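Local coordinates for SLH domain-containing protein (Pseudoflavonifractor capillosus, PDB 4OJU) that is of unknown function but, as a protein built on BspA-type leucine-rich repeats, probably binds other proteins, at residues Ile58-Phe63 / Ile80-Phe85. Sequence-based numbering, arbitrary orientation.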
# COMPACT_ATOMS: atom_id res chain seq x y z
N ILE A 58 -6.34 17.66 -17.13
CA ILE A 58 -5.91 18.22 -15.86
C ILE A 58 -4.42 17.93 -15.84
O ILE A 58 -4.03 16.76 -15.83
CB ILE A 58 -6.66 17.68 -14.60
CG1 ILE A 58 -8.21 17.77 -14.74
CG2 ILE A 58 -6.14 18.39 -13.34
CD1 ILE A 58 -8.79 19.19 -15.15
N GLY A 59 -3.61 18.96 -15.94
CA GLY A 59 -2.16 18.81 -16.05
C GLY A 59 -1.48 18.18 -14.84
O GLY A 59 -2.03 18.15 -13.73
N GLU A 60 -0.27 17.69 -15.09
CA GLU A 60 0.59 17.08 -14.08
C GLU A 60 0.75 18.05 -12.88
O GLU A 60 1.02 19.24 -13.08
CB GLU A 60 1.96 16.77 -14.72
CG GLU A 60 2.99 16.21 -13.75
CD GLU A 60 4.30 15.77 -14.38
OE1 GLU A 60 4.55 16.13 -15.55
OE2 GLU A 60 5.08 15.07 -13.69
N LYS A 61 0.51 17.54 -11.65
CA LYS A 61 0.64 18.32 -10.41
C LYS A 61 -0.19 19.61 -10.36
O LYS A 61 0.11 20.46 -9.52
CB LYS A 61 2.13 18.69 -10.16
CG LYS A 61 3.06 17.51 -9.92
CD LYS A 61 4.52 17.96 -9.90
CE LYS A 61 5.42 16.86 -9.38
NZ LYS A 61 6.84 17.28 -9.25
N ALA A 62 -1.26 19.76 -11.19
CA ALA A 62 -2.03 21.01 -11.22
C ALA A 62 -2.56 21.44 -9.84
O ALA A 62 -2.53 22.62 -9.52
CB ALA A 62 -3.19 20.91 -12.22
N PHE A 63 -3.05 20.47 -9.04
CA PHE A 63 -3.62 20.72 -7.71
C PHE A 63 -2.77 20.16 -6.59
O PHE A 63 -3.26 20.02 -5.48
CB PHE A 63 -5.01 20.08 -7.60
CG PHE A 63 -6.09 20.75 -8.40
CD1 PHE A 63 -6.24 20.48 -9.76
CD2 PHE A 63 -7.00 21.61 -7.79
CE1 PHE A 63 -7.27 21.07 -10.49
CE2 PHE A 63 -8.03 22.19 -8.52
CZ PHE A 63 -8.15 21.93 -9.86
N ILE A 80 -6.53 12.80 -16.74
CA ILE A 80 -6.06 13.44 -15.50
C ILE A 80 -4.60 13.06 -15.40
O ILE A 80 -4.29 11.87 -15.42
CB ILE A 80 -6.91 13.02 -14.27
CG1 ILE A 80 -8.35 13.58 -14.42
CG2 ILE A 80 -6.25 13.51 -12.96
CD1 ILE A 80 -9.34 12.99 -13.44
N GLY A 81 -3.74 14.08 -15.35
CA GLY A 81 -2.30 13.92 -15.37
C GLY A 81 -1.69 13.35 -14.11
O GLY A 81 -2.35 13.21 -13.07
N ARG A 82 -0.41 13.06 -14.21
CA ARG A 82 0.40 12.50 -13.13
C ARG A 82 0.38 13.42 -11.90
O ARG A 82 0.59 14.62 -12.03
CB ARG A 82 1.83 12.31 -13.65
CG ARG A 82 2.82 11.85 -12.59
CD ARG A 82 4.21 11.64 -13.18
NE ARG A 82 5.14 11.24 -12.11
CZ ARG A 82 5.92 12.09 -11.45
NH1 ARG A 82 5.92 13.39 -11.77
NH2 ARG A 82 6.71 11.66 -10.48
N LEU A 83 0.10 12.86 -10.70
CA LEU A 83 0.08 13.64 -9.45
C LEU A 83 -0.85 14.88 -9.52
O LEU A 83 -0.64 15.80 -8.76
CB LEU A 83 1.52 14.09 -9.09
CG LEU A 83 2.49 12.99 -8.72
CD1 LEU A 83 3.93 13.49 -8.72
CD2 LEU A 83 2.19 12.44 -7.34
N ALA A 84 -1.86 14.89 -10.40
CA ALA A 84 -2.72 16.08 -10.57
C ALA A 84 -3.35 16.54 -9.26
O ALA A 84 -3.38 17.73 -8.99
CB ALA A 84 -3.82 15.80 -11.59
N PHE A 85 -3.82 15.59 -8.43
CA PHE A 85 -4.44 15.93 -7.14
C PHE A 85 -3.68 15.31 -5.97
O PHE A 85 -4.26 15.09 -4.90
CB PHE A 85 -5.89 15.44 -7.11
CG PHE A 85 -6.76 16.09 -8.14
CD1 PHE A 85 -7.37 17.31 -7.89
CD2 PHE A 85 -6.96 15.50 -9.38
CE1 PHE A 85 -8.18 17.91 -8.84
CE2 PHE A 85 -7.78 16.09 -10.33
CZ PHE A 85 -8.36 17.32 -10.07
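R82 NH1 is gripped by two carboxylates: E60 OE2 at 2.7 Å in a salt bridge, and E65 of a second subunit. The E60 oxygen lies only 8° out of the guanidinium plane and is met nearly along its C-O axis, yet the carboxylate stands almost upright to the guanidinium (88°), so one oxygen carries the bond. Both side chains leave the backbone with CG anti to N and run extended side by side, which brings their ends together. R82 NE pairs with E105, a residue that binds magnesium in a structure of this protein. Replacing R82 by an alanine would probably leave E60, E105 and E65 of the second subunit without their guanidinium partner. K61, whose NZ pairs with E64 of the second subunit, lies alongside L83, CE 3.7 Å from L83 CD1.

Three backbone bonds, from G81 N to I58 O (2.7 Å), K61 N to R82 O (2.9 Å) and F63 N to A84 O (2.8 Å), run alongside two type II turns, G59-A62 and G81-A84, joining one coil to the next. The recurrence of the turn is evidence of successive leucine-rich repeat coils stacked one on the next. Inside, the F63 and F85 rings form an offset stack, centroids 4.7 Å apart and planes at 23°, with F85 CE1 over one F63 face. Y29 and F108 extend this aromatic ladder beyond the pair. I58 CG2 packs against A84 CB at 3.9 Å. The chemistry thus divides: apolar groups fill the interior, while the charged ends of K61 and R82 reach the second subunit.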